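Synaptonemal complex protein 2 (Mus musculus, PDB 5IWZ) helps build the axial and lateral elements of synaptonemal complexes, supports chromosome synapsis in meiotic prophase and is required for inserting SYCP3 into these complexes. Local coordinates at residues V138-D141 / G146-Q149; E217-I222 / L270-L275; L238-F243 / F247-F252. All coordinates share one frame; numbering follows the deposited sequence.

Overall arrangement
The piece of the protein described here is its N-terminal part, a run of helices followed by a region of antiparallel sheets. All three contacts lie in the helical part. Contact 1 joins two consecutive helices of the armadillo-repeat-like region and stands apart, its centre about 31 Å from that of contact 2 and about 33 Å from that of contact 3. Contacts 2 and 3 are neighbours, with centres about 13 Å apart, and they touch: Val271 and Ile274 of contact 2 pack on Ile248 of contact 3, and Ile274 also meets Phe247. The hairpin of contact 3 forms part of the chain that runs between the two helices of contact 2.

Contact 1. Residues V138-D141 / G146-Q149; sequences VIYD and GKNQ
Lys147 lays the aliphatic part of its side chain across the ring of Tyr140, and these two residues bury most of the surface in this small contact. The carbon CG of Lys147 sits over one face of the tyrosine, 3.6 Å from the ring centroid and 16° off the normal, a CH-pi contact displaced toward CE2. With CG anti to the backbone N (chi1 177°), the tyrosine swings its ring out under the lysine chain, which passes over the face at a slant. That chain then bends at chi3 (-48°), bringing Lys147 CE back to 3.1 Å from the backbone O of Tyr140. Lysine suits this place because its methylenes can cover an aromatic face while NZ continues past the ring; Lys147 NZ lies 5.0 Å from Asp141 OD2, not in contact, and may feel a weak attraction, offset by the nearby Arg185. Gly146, with no side chain, brings its CA to 3.8 Å from Ile139 O. Farther along helix 144-163 the tyrosine packs on Val150 and Leu151, and its hydroxyl forms a weak hydrogen bond to Met182 O, while Ile139 of helix 123-141 reaches Leu99, Val100 and Met103 of helix 99-108 and Ile95 of helix 90-97.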
loop_
_atom_site.group_PDB
_atom_site.type_symbol
_atom_site.label_atom_id
_atom_site.label_comp_id
_atom_site.label_asym_id
_atom_site.label_seq_id
_atom_site.Cartn_x
_atom_site.Cartn_y
_atom_site.Cartn_z
ATOM N N VAL A 138 4.801 -3.884 14.240
ATOM C CA VAL A 138 5.642 -4.192 15.400
ATOM C C VAL A 138 4.786 -4.636 16.584
ATOM O O VAL A 138 5.137 -5.572 17.319
ATOM C CB VAL A 138 6.516 -2.971 15.759
ATOM C CG1 VAL A 138 7.092 -3.100 17.168
ATOM C CG2 VAL A 138 7.642 -2.775 14.727
ATOM N N ILE A 139 3.649 -3.967 16.794
ATOM C CA ILE A 139 2.740 -4.369 17.866
ATOM C C ILE A 139 2.091 -5.713 17.548
ATOM O O ILE A 139 1.884 -6.552 18.434
ATOM C CB ILE A 139 1.677 -3.281 18.089
ATOM C CG1 ILE A 139 2.339 -1.953 18.454
ATOM C CG2 ILE A 139 0.674 -3.735 19.145
ATOM C CD1 ILE A 139 1.457 -0.755 18.178
ATOM N N TYR A 140 1.722 -5.918 16.286
ATOM C CA TYR A 140 1.099 -7.173 15.892
ATOM C C TYR A 140 2.027 -8.344 16.189
ATOM O O TYR A 140 1.593 -9.360 16.742
ATOM C CB TYR A 140 0.735 -7.091 14.408
ATOM C CG TYR A 140 0.128 -8.314 13.753
ATOM C CD1 TYR A 140 0.929 -9.365 13.312
ATOM C CD2 TYR A 140 -1.236 -8.385 13.504
ATOM C CE1 TYR A 140 0.381 -10.464 12.677
ATOM C CE2 TYR A 140 -1.791 -9.476 12.868
ATOM C CZ TYR A 140 -0.977 -10.512 12.457
ATOM O OH TYR A 140 -1.514 -11.602 11.830
ATOM N N ASP A 141 3.324 -8.188 15.895
ATOM C CA ASP A 141 4.276 -9.292 15.993
ATOM C C ASP A 141 4.800 -9.535 17.400
ATOM O O ASP A 141 5.512 -10.520 17.606
ATOM C CB ASP A 141 5.474 -9.049 15.066
ATOM C CG ASP A 141 5.088 -9.047 13.606
ATOM O OD1 ASP A 141 5.627 -8.211 12.850
ATOM O OD2 ASP A 141 4.246 -9.878 13.209
ATOM N N GLY A 146 -1.431 -8.057 21.455
ATOM C CA GLY A 146 -1.256 -6.999 20.469
ATOM C C GLY A 146 -1.780 -7.404 19.109
ATOM O O GLY A 146 -2.423 -6.615 18.420
ATOM N N LYS A 147 -1.558 -8.664 18.733
ATOM C CA LYS A 147 -2.036 -9.167 17.450
ATOM C C LYS A 147 -3.562 -9.212 17.400
ATOM O O LYS A 147 -4.173 -8.803 16.399
ATOM C CB LYS A 147 -1.436 -10.551 17.210
ATOM C CG LYS A 147 -1.837 -11.236 15.930
ATOM C CD LYS A 147 -0.995 -12.483 15.767
ATOM C CE LYS A 147 0.486 -12.176 16.007
ATOM N NZ LYS A 147 1.420 -13.235 15.538
ATOM N N ASN A 148 -4.200 -9.704 18.468
ATOM C CA ASN A 148 -5.659 -9.765 18.463
ATOM C C ASN A 148 -6.273 -8.370 18.370
ATOM O O ASN A 148 -7.223 -8.154 17.606
ATOM C CB ASN A 148 -6.188 -10.478 19.706
ATOM C CG ASN A 148 -7.697 -10.304 19.858
ATOM O OD1 ASN A 148 -8.483 -10.945 19.151
ATOM N ND2 ASN A 148 -8.106 -9.394 20.743
ATOM N N GLN A 149 -5.756 -7.416 19.144
ATOM C CA GLN A 149 -6.338 -6.077 19.122
ATOM C C GLN A 149 -6.102 -5.394 17.788
ATOM O O GLN A 149 -6.982 -4.687 17.285
ATOM C CB GLN A 149 -5.784 -5.220 20.266
ATOM C CG GLN A 149 -6.232 -5.691 21.647
ATOM C CD GLN A 149 -5.858 -4.727 22.763
ATOM O OE1 GLN A 149 -5.801 -3.511 22.563
ATOM N NE2 GLN A 149 -5.574 -5.274 23.941
#

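Contact 2. Residues E217-I222 / L270-L275; sequences ELQVGI and LVNGIL
Gln219 and Asn272 face each other with their side-chain amides and are joined by a reciprocal pair of hydrogen bonds. Asn272 ND2 donates to Gln219 OE1 at 3.0 Å, almost straight at 173°, and Gln219 NE2 donates to Asn272 OD1 at 2.9 Å. Each donor lies in the carbonyl plane of its acceptor, on a lone pair, and the two amide planes are only 19° apart. The paired hydrogen bonds keep the amides close to coplanar and resist rotation of either one. Glutamine and asparagine suit these buried places because each offers an NH2 and a carbonyl oxygen without carrying charge. The glutamine chain is extended beyond CG (chi2 -174°), which lets it span much of the gap between backbones whose closest CA atoms, those of Gln219 and Asn272, are 10.2 Å apart. Gln219 NE2 has a second acceptor in Ile210 O, so this buried nitrogen is used twice. Around the pair the setting is apolar: Gln219 packs against Val213, and Val271 lies on Ile248 of helix 246-253. This cyclic pair of amide hydrogen bonds joins the non-consecutive helices 216-229 and 260-274 within the all-helical part, consistent with an armadillo-like stack of helices.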
loop_
_atom_site.group_PDB
_atom_site.type_symbol
_atom_site.label_atom_id
_atom_site.label_comp_id
_atom_site.label_asym_id
_atom_site.label_seq_id
_atom_site.Cartn_x
_atom_site.Cartn_y
_atom_site.Cartn_z
ATOM N N GLU A 217 -3.326 -3.431 -9.135
ATOM C CA GLU A 217 -2.759 -3.867 -7.856
ATOM C C GLU A 217 -3.808 -3.855 -6.743
ATOM O O GLU A 217 -3.865 -4.769 -5.912
ATOM C CB GLU A 217 -1.572 -2.977 -7.464
ATOM C CG GLU A 217 -1.072 -3.246 -6.023
ATOM C CD GLU A 217 0.209 -2.476 -5.653
ATOM O OE1 GLU A 217 0.963 -2.055 -6.553
ATOM O OE2 GLU A 217 0.477 -2.312 -4.444
ATOM N N LEU A 218 -4.648 -2.829 -6.709
ATOM C CA LEU A 218 -5.713 -2.801 -5.720
ATOM C C LEU A 218 -6.751 -3.884 -5.998
ATOM O O LEU A 218 -7.286 -4.481 -5.058
ATOM C CB LEU A 218 -6.350 -1.414 -5.681
ATOM C CG LEU A 218 -5.522 -0.325 -5.003
ATOM C CD1 LEU A 218 -6.204 1.000 -5.226
ATOM C CD2 LEU A 218 -5.349 -0.584 -3.460
ATOM N N GLN A 219 -7.034 -4.169 -7.278
ATOM C CA GLN A 219 -7.973 -5.242 -7.602
ATOM C C GLN A 219 -7.497 -6.570 -7.028
ATOM O O GLN A 219 -8.280 -7.318 -6.424
ATOM C CB GLN A 219 -8.167 -5.368 -9.119
ATOM C CG GLN A 219 -9.078 -4.323 -9.771
ATOM C CD GLN A 219 -9.332 -4.607 -11.264
ATOM O OE1 GLN A 219 -8.405 -4.876 -12.017
ATOM N NE2 GLN A 219 -10.602 -4.565 -11.677
ATOM N N VAL A 220 -6.211 -6.880 -7.200
ATOM C CA VAL A 220 -5.679 -8.146 -6.699
ATOM C C VAL A 220 -5.723 -8.177 -5.179
ATOM O O VAL A 220 -6.134 -9.175 -4.578
ATOM C CB VAL A 220 -4.245 -8.387 -7.207
ATOM C CG1 VAL A 220 -3.718 -9.732 -6.670
ATOM C CG2 VAL A 220 -4.179 -8.329 -8.714
ATOM N N GLY A 221 -5.279 -7.095 -4.531
ATOM C CA GLY A 221 -5.255 -7.079 -3.075
ATOM C C GLY A 221 -6.631 -7.242 -2.455
ATOM O O GLY A 221 -6.781 -7.883 -1.410
ATOM N N ILE A 222 -7.648 -6.640 -3.074
ATOM C CA ILE A 222 -9.011 -6.791 -2.578
ATOM C C ILE A 222 -9.494 -8.219 -2.773
ATOM O O ILE A 222 -10.046 -8.825 -1.854
ATOM C CB ILE A 222 -9.962 -5.803 -3.269
ATOM C CG1 ILE A 222 -9.660 -4.372 -2.832
ATOM C CG2 ILE A 222 -11.421 -6.221 -2.989
ATOM C CD1 ILE A 222 -10.366 -3.328 -3.682
ATOM N N LEU A 270 -11.078 -11.447 -16.999
ATOM C CA LEU A 270 -12.492 -11.634 -17.338
ATOM C C LEU A 270 -13.344 -10.446 -16.893
ATOM O O LEU A 270 -14.137 -9.907 -17.674
ATOM C CB LEU A 270 -13.026 -12.918 -16.705
ATOM C CG LEU A 270 -12.525 -14.205 -17.351
ATOM C CD1 LEU A 270 -13.188 -15.419 -16.730
ATOM C CD2 LEU A 270 -12.785 -14.138 -18.844
ATOM N N VAL A 271 -13.210 -10.039 -15.629
ATOM C CA VAL A 271 -14.036 -8.950 -15.112
ATOM C C VAL A 271 -13.814 -7.679 -15.918
ATOM O O VAL A 271 -14.766 -7.061 -16.411
ATOM C CB VAL A 271 -13.752 -8.722 -13.619
ATOM C CG1 VAL A 271 -14.166 -7.325 -13.213
ATOM C CG2 VAL A 271 -14.491 -9.748 -12.801
ATOM N N ASN A 272 -12.550 -7.268 -16.067
ATOM C CA ASN A 272 -12.285 -6.025 -16.779
ATOM C C ASN A 272 -12.673 -6.146 -18.245
ATOM O O ASN A 272 -13.070 -5.153 -18.865
ATOM C CB ASN A 272 -10.814 -5.634 -16.623
ATOM C CG ASN A 272 -10.463 -5.261 -15.180
ATOM O OD1 ASN A 272 -11.274 -4.644 -14.465
ATOM N ND2 ASN A 272 -9.273 -5.661 -14.736
ATOM N N GLY A 273 -12.581 -7.353 -18.809
ATOM C CA GLY A 273 -13.022 -7.541 -20.177
ATOM C C GLY A 273 -14.521 -7.371 -20.320
ATOM O O GLY A 273 -14.992 -6.630 -21.186
ATOM N N ILE A 274 -15.291 -8.022 -19.443
ATOM C CA ILE A 274 -16.746 -8.003 -19.591
ATOM C C ILE A 274 -17.308 -6.607 -19.340
ATOM O O ILE A 274 -18.380 -6.262 -19.849
ATOM C CB ILE A 274 -17.407 -9.047 -18.667
ATOM C CG1 ILE A 274 -18.777 -9.449 -19.216
ATOM C CG2 ILE A 274 -17.611 -8.486 -17.272
ATOM C CD1 ILE A 274 -18.777 -9.755 -20.701
ATOM N N LEU A 275 -16.619 -5.786 -18.553
ATOM C CA LEU A 275 -17.142 -4.456 -18.268
ATOM C C LEU A 275 -17.124 -3.548 -19.492
ATOM O O LEU A 275 -17.752 -2.483 -19.454
ATOM C CB LEU A 275 -16.347 -3.808 -17.127
ATOM C CG LEU A 275 -16.630 -4.419 -15.753
ATOM C CD1 LEU A 275 -15.715 -3.788 -14.745
ATOM C CD2 LEU A 275 -18.082 -4.205 -15.369
#

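Contact 3. Residues L238-F243 / F247-F252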
loop_
_atom_site.group_PDB
_atom_site.type_symbol
_atom_site.label_atom_id
_atom_site.label_comp_id
_atom_site.label_asym_id
_atom_site.label_seq_id
_atom_site.Cartn_x
_atom_site.Cartn_y
_atom_site.Cartn_z
ATOM N N LEU A 238 -21.366 -16.450 -1.698
ATOM C CA LEU A 238 -21.068 -15.028 -1.569
ATOM C C LEU A 238 -20.783 -14.383 -2.915
ATOM O O LEU A 238 -21.010 -13.179 -3.079
ATOM C CB LEU A 238 -19.877 -14.831 -0.627
ATOM C CG LEU A 238 -20.217 -15.239 0.817
ATOM C CD1 LEU A 238 -18.970 -15.533 1.649
ATOM C CD2 LEU A 238 -21.061 -14.163 1.483
ATOM N N ALA A 239 -20.271 -15.155 -3.878
ATOM C CA ALA A 239 -20.036 -14.608 -5.210
ATOM C C ALA A 239 -21.303 -13.986 -5.781
ATOM O O ALA A 239 -21.257 -12.917 -6.404
ATOM C CB ALA A 239 -19.517 -15.698 -6.149
ATOM N N TYR A 240 -22.450 -14.634 -5.561
ATOM C CA TYR A 240 -23.704 -14.151 -6.117
ATOM C C TYR A 240 -24.322 -13.017 -5.306
ATOM O O TYR A 240 -25.198 -12.319 -5.824
ATOM C CB TYR A 240 -24.676 -15.328 -6.265
ATOM C CG TYR A 240 -24.128 -16.337 -7.260
ATOM C CD1 TYR A 240 -24.131 -16.059 -8.622
ATOM C CD2 TYR A 240 -23.567 -17.535 -6.836
ATOM C CE1 TYR A 240 -23.603 -16.955 -9.542
ATOM C CE2 TYR A 240 -23.044 -18.445 -7.742
ATOM C CZ TYR A 240 -23.065 -18.149 -9.099
ATOM O OH TYR A 240 -22.540 -19.046 -10.005
ATOM N N GLU A 241 -23.889 -12.810 -4.064
ATOM C CA GLU A 241 -24.282 -11.620 -3.317
ATOM C C GLU A 241 -23.383 -10.432 -3.642
ATOM O O GLU A 241 -23.857 -9.295 -3.715
ATOM C CB GLU A 241 -24.230 -11.895 -1.815
ATOM C CG GLU A 241 -24.925 -13.173 -1.409
ATOM C CD GLU A 241 -25.460 -13.104 0.002
ATOM O OE1 GLU A 241 -26.539 -12.506 0.194
ATOM O OE2 GLU A 241 -24.799 -13.633 0.917
ATOM N N TRP A 242 -22.094 -10.693 -3.859
ATOM C CA TRP A 242 -21.112 -9.634 -4.061
ATOM C C TRP A 242 -21.127 -9.055 -5.478
ATOM O O TRP A 242 -20.746 -7.894 -5.664
ATOM C CB TRP A 242 -19.719 -10.168 -3.732
ATOM C CG TRP A 242 -19.513 -10.423 -2.272
ATOM C CD1 TRP A 242 -20.287 -9.965 -1.238
ATOM C CD2 TRP A 242 -18.456 -11.189 -1.672
ATOM N NE1 TRP A 242 -19.778 -10.407 -0.033
ATOM C CE2 TRP A 242 -18.658 -11.158 -0.273
ATOM C CE3 TRP A 242 -17.371 -11.910 -2.179
ATOM C CZ2 TRP A 242 -17.811 -11.814 0.616
ATOM C CZ3 TRP A 242 -16.524 -12.553 -1.285
ATOM C CH2 TRP A 242 -16.748 -12.497 0.092
ATOM N N PHE A 243 -21.559 -9.818 -6.485
ATOM C CA PHE A 243 -21.452 -9.370 -7.872
ATOM C C PHE A 243 -22.794 -9.530 -8.576
ATOM O O PHE A 243 -23.242 -10.654 -8.828
ATOM C CB PHE A 243 -20.341 -10.127 -8.599
ATOM C CG PHE A 243 -18.993 -10.031 -7.923
ATOM C CD1 PHE A 243 -18.260 -8.852 -7.966
ATOM C CD2 PHE A 243 -18.453 -11.120 -7.255
ATOM C CE1 PHE A 243 -17.012 -8.764 -7.351
ATOM C CE2 PHE A 243 -17.210 -11.039 -6.647
ATOM C CZ PHE A 243 -16.486 -9.853 -6.692
ATOM N N PHE A 247 -22.152 -13.264 -15.103
ATOM C CA PHE A 247 -20.847 -13.565 -15.683
ATOM C C PHE A 247 -19.721 -13.367 -14.672
ATOM O O PHE A 247 -18.812 -14.197 -14.574
ATOM C CB PHE A 247 -20.627 -12.683 -16.917
ATOM C CG PHE A 247 -19.308 -12.899 -17.604
ATOM C CD1 PHE A 247 -18.177 -12.185 -17.213
ATOM C CD2 PHE A 247 -19.203 -13.790 -18.667
ATOM C CE1 PHE A 247 -16.960 -12.370 -17.849
ATOM C CE2 PHE A 247 -17.991 -13.982 -19.312
ATOM C CZ PHE A 247 -16.866 -13.267 -18.903
ATOM N N ILE A 248 -19.778 -12.286 -13.895
ATOM C CA ILE A 248 -18.702 -11.972 -12.957
ATOM C C ILE A 248 -18.784 -12.858 -11.715
ATOM O O ILE A 248 -17.770 -13.376 -11.235
ATOM C CB ILE A 248 -18.733 -10.472 -12.597
ATOM C CG1 ILE A 248 -18.341 -9.627 -13.826
ATOM C CG2 ILE A 248 -17.844 -10.182 -11.381
ATOM C CD1 ILE A 248 -18.513 -8.123 -13.645
ATOM N N ALA A 249 -19.989 -13.040 -11.171
ATOM C CA ALA A 249 -20.160 -13.942 -10.032
ATOM C C ALA A 249 -19.670 -15.353 -10.354
ATOM O O ALA A 249 -19.029 -15.994 -9.511
ATOM C CB ALA A 249 -21.627 -13.971 -9.602
ATOM N N ASN A 250 -19.967 -15.851 -11.569
ATOM C CA ASN A 250 -19.493 -17.170 -11.998
ATOM C C ASN A 250 -17.965 -17.243 -12.007
ATOM O O ASN A 250 -17.372 -18.206 -11.504
ATOM C CB ASN A 250 -20.024 -17.514 -13.403
ATOM C CG ASN A 250 -21.531 -17.715 -13.451
ATOM O OD1 ASN A 250 -22.199 -17.817 -12.419
ATOM N ND2 ASN A 250 -22.074 -17.787 -14.671
ATOM N N ALA A 251 -17.306 -16.258 -12.619
ATOM C CA ALA A 251 -15.842 -16.275 -12.651
ATOM C C ALA A 251 -15.246 -16.230 -11.244
ATOM O O ALA A 251 -14.265 -16.929 -10.955
ATOM C CB ALA A 251 -15.310 -15.110 -13.489
ATOM N N PHE A 252 -15.828 -15.416 -10.357
ATOM C CA PHE A 252 -15.288 -15.280 -9.007
ATOM C C PHE A 252 -15.276 -16.617 -8.278
ATOM O O PHE A 252 -14.270 -16.992 -7.661
ATOM C CB PHE A 252 -16.096 -14.252 -8.218
ATOM C CG PHE A 252 -15.514 -13.934 -6.870
ATOM C CD1 PHE A 252 -14.380 -13.128 -6.762
ATOM C CD2 PHE A 252 -16.099 -14.427 -5.708
ATOM C CE1 PHE A 252 -13.841 -12.827 -5.518
ATOM C CE2 PHE A 252 -15.566 -14.131 -4.464
ATOM C CZ PHE A 252 -14.433 -13.331 -4.368
#
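Ala249 presses its CB between the carbonyl of Ala239 and the ring of Tyr240, lying 3.4 Å from Tyr240 CD1. Alanine fits here because the backbones come close, Ala239 CA and Ala249 CA being 4.9 Å apart, and its side chain is no more than a methyl. On the other helix, Ala239 CB touches the edge of the Phe252 ring at CD2, so small residues from both sides bring the helices together. One polar bond lies beside this packing: Tyr240 OH donates to Asn250 OD1 at 2.7 Å, tilted out of the carbonyl plane, with the oxygen at the edge of the tyrosine ring. The segments of helices 232-242 and 246-253 run at 146° to each other with axes 8.3 Å apart, forming a splayed, roughly antiparallel helical hairpin. Its turn begins as Phe243 leaves helical geometry. Aromatic contacts fill the deeper side. Phe243 CE2 stands over one face of Phe252, 3.4 Å from Phe252 CG, the ring planes inclined at 57°; the first torsion of Phe252 (chi1 -173°) turns its ring across to Phe243. Trp242 also meets Phe252, which lies at the edge of the indole with Trp242 CE3 3.7 Å from Phe252 CE2, and Ile248 CG2 packs against Phe243 CG. Large rings suit this buried side, where Phe252 also meets Phe267 edge-to-face, and Phe243 reaches Ile210 and Leu211 of helix 197-212.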